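Local coordinates for monomethylamine methyltransferase MtmB1 (Methanosarcina barkeri, PDB 1TV4), which catalyses transfer of the methyl group of monomethylamine to the corrinoid cofactor of its partner protein MtmC in methanogenesis, at residues V230-E235 and I256-M261. Sequence-based numbering, arbitrary orientation.
Sequences VSQLNE and IMDEQM. With BG3 (3-methyl-5-sulfo-pyrrolidine-2-carboxylic acid), chain L.
Beside the parallel strand pairing of V230 with D258 and S231 with E259, the side chains of Q232 and D258 meet at about a right angle. The extended Q232 chain presents its amide N-H to the syn side of the D258 carboxylate, NE2 to OD2 2.8 Å, with the two planes 55° apart. H294 and S289 also bond this carboxylate, which tethers it on both oxygens. Backbone bonds zip the strands together, from V230 N to M257 O through to Q232 N on E259 O (2.8 Å). Past the strand ends, N234 ND2 donates to M261 O (2.7 Å) from above the carbonyl plane, and to E235 OE2 (2.9 Å), nearly straight but above the plane of that carboxylate. One water accepts from M261 N and lies within hydrogen-bonding distance of Q232 O and N234 OD1. With an alanine here in place of N234, M261 O and E235 OE2 would probably lose this donor, and the water a neighbour. On the other face, the modelled E259 conformer bends at chi2 (-82°), bringing its carboxylate up to the bound sulfopyrrolidine. The pairing thus carries E259 and M261 into the ligand pocket at the C-terminal mouth of the TIM barrel, while bonds fix Q232 and D258 behind it.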
loop_
_atom_site.group_PDB
_atom_site.type_symbol
_atom_site.label_atom_id
_atom_site.label_comp_id
_atom_site.label_asym_id
_atom_site.label_seq_id
_atom_site.Cartn_x
_atom_site.Cartn_y
_atom_site.Cartn_z
ATOM N N VAL A 230 4.671 -20.772 17.033
ATOM C CA VAL A 230 5.947 -20.948 17.713
ATOM C C VAL A 230 5.618 -22.114 18.651
ATOM O O VAL A 230 4.585 -22.105 19.320
ATOM C CB VAL A 230 6.391 -19.697 18.512
ATOM C CG1 VAL A 230 5.376 -19.336 19.567
ATOM C CG2 VAL A 230 7.758 -19.968 19.145
ATOM N N SER A 231 6.469 -23.133 18.678
ATOM C CA SER A 231 6.188 -24.300 19.508
ATOM C C SER A 231 7.006 -24.477 20.772
ATOM O O SER A 231 8.233 -24.395 20.748
ATOM C CB SER A 231 6.327 -25.576 18.676
ATOM O OG SER A 231 5.292 -25.681 17.721
ATOM N N GLN A 232 6.311 -24.728 21.876
ATOM C CA GLN A 232 6.972 -24.989 23.146
ATOM C C GLN A 232 7.280 -26.483 23.116
ATOM O O GLN A 232 6.659 -27.228 22.355
ATOM C CB GLN A 232 6.040 -24.711 24.320
ATOM C CG GLN A 232 5.754 -23.250 24.599
ATOM C CD GLN A 232 5.073 -23.078 25.937
ATOM O OE1 GLN A 232 5.602 -23.501 26.968
ATOM N NE2 GLN A 232 3.892 -22.466 25.932
ATOM N N LEU A 233 8.221 -26.923 23.943
ATOM C CA LEU A 233 8.582 -28.335 23.986
ATOM C C LEU A 233 7.922 -29.027 25.182
ATOM O O LEU A 233 7.134 -28.411 25.902
ATOM C CB LEU A 233 10.106 -28.469 24.046
ATOM C CG LEU A 233 10.828 -27.786 22.877
ATOM C CD1 LEU A 233 12.336 -27.935 23.035
ATOM C CD2 LEU A 233 10.367 -28.398 21.558
ATOM N N ASN A 234 8.241 -30.304 25.392
ATOM C CA ASN A 234 7.649 -31.075 26.489
ATOM C C ASN A 234 8.668 -31.461 27.560
ATOM O O ASN A 234 9.661 -32.108 27.238
ATOM C CB ASN A 234 7.026 -32.362 25.944
ATOM C CG ASN A 234 5.913 -32.101 24.949
ATOM O OD1 ASN A 234 6.154 -31.653 23.825
ATOM N ND2 ASN A 234 4.684 -32.375 25.362
ATOM N N GLU A 235 8.462 -31.059 28.818
ATOM C CA GLU A 235 7.335 -30.236 29.271
ATOM C C GLU A 235 7.996 -29.031 29.950
ATOM O O GLU A 235 9.041 -29.189 30.595
ATOM C CB GLU A 235 6.482 -30.993 30.297
ATOM C CG GLU A 235 5.911 -32.328 29.825
ATOM C CD GLU A 235 4.849 -32.175 28.748
ATOM O OE1 GLU A 235 4.437 -31.026 28.474
ATOM O OE2 GLU A 235 4.423 -33.204 28.180
ATOM N N ILE A 256 0.760 -13.676 17.163
ATOM C CA ILE A 256 1.530 -14.840 17.594
ATOM C C ILE A 256 0.704 -15.936 18.253
ATOM O O ILE A 256 -0.038 -15.689 19.202
ATOM C CB ILE A 256 2.653 -14.420 18.587
ATOM C CG1 ILE A 256 3.652 -13.501 17.881
ATOM C CG2 ILE A 256 3.369 -15.664 19.145
ATOM C CD1 ILE A 256 4.751 -12.972 18.795
ATOM N N MET A 257 0.839 -17.152 17.732
ATOM C CA MET A 257 0.138 -18.295 18.297
ATOM C C MET A 257 1.170 -19.253 18.889
ATOM O O MET A 257 1.868 -19.954 18.155
ATOM C CB MET A 257 -0.670 -19.045 17.239
ATOM C CG MET A 257 -1.423 -20.248 17.817
ATOM S SD MET A 257 -1.856 -21.496 16.590
ATOM C CE MET A 257 -0.298 -22.387 16.488
ATOM N N ASP A 258 1.271 -19.256 20.213
ATOM C CA ASP A 258 2.192 -20.141 20.925
ATOM C C ASP A 258 1.451 -21.464 21.085
ATOM O O ASP A 258 0.274 -21.482 21.427
ATOM C CB ASP A 258 2.517 -19.549 22.298
ATOM C CG ASP A 258 3.210 -20.542 23.218
ATOM O OD1 ASP A 258 4.447 -20.461 23.365
ATOM O OD2 ASP A 258 2.513 -21.406 23.787
ATOM N N GLU A 259 2.142 -22.574 20.823
ATOM C CA GLU A 259 1.539 -23.906 20.926
ATOM C C GLU A 259 2.320 -24.819 21.866
ATOM O O GLU A 259 3.534 -24.695 21.998
ATOM C CB GLU A 259 1.470 -24.550 19.531
ATOM C CG GLU A 259 0.924 -25.992 19.461
ATOM C CD GLU A 259 1.968 -27.059 19.797
ATOM O OE1 GLU A 259 3.147 -26.879 19.422
ATOM O OE2 GLU A 259 1.609 -28.086 20.416
ATOM N N GLN A 260 1.607 -25.721 22.532
ATOM C CA GLN A 260 2.234 -26.694 23.423
ATOM C C GLN A 260 1.251 -27.852 23.495
ATOM O O GLN A 260 0.048 -27.650 23.657
ATOM C CB GLN A 260 2.491 -26.109 24.820
ATOM C CG GLN A 260 3.637 -26.811 25.584
ATOM C CD GLN A 260 3.196 -28.058 26.340
ATOM O OE1 GLN A 260 3.947 -29.036 26.447
ATOM N NE2 GLN A 260 1.988 -28.022 26.888
ATOM N N MET A 261 1.758 -29.070 23.352
ATOM C CA MET A 261 0.909 -30.249 23.399
ATOM C C MET A 261 1.376 -31.177 24.517
ATOM O O MET A 261 2.197 -32.069 24.300
ATOM C CB MET A 261 0.933 -30.959 22.040
ATOM C CG MET A 261 2.320 -31.170 21.450
ATOM S SD MET A 261 2.267 -31.732 19.722
ATOM C CE MET A 261 1.728 -33.422 19.916
HETATM C C1 BG3 L . -1.818 -26.085 14.321
HETATM C C2 BG3 L . -0.736 -27.216 14.263
HETATM C C3 BG3 L . 0.215 -27.234 13.104
HETATM C C4 BG3 L . 1.048 -28.423 13.491
HETATM C C5 BG3 L . 1.283 -27.944 14.960
HETATM C C6 BG3 L . -0.447 -27.514 11.811
HETATM O O1 BG3 L . -3.027 -26.323 14.370
HETATM N N1 BG3 L . 0.088 -27.165 15.480
HETATM S S1 BG3 L . 1.640 -29.340 16.031
HETATM O O2 BG3 L . 2.811 -30.050 15.482
HETATM O O3 BG3 L . 1.867 -28.829 17.392
HETATM O O4 BG3 L . 0.485 -30.253 16.000
HETATM O O HOH W 1 4.708 -29.284 23.141
#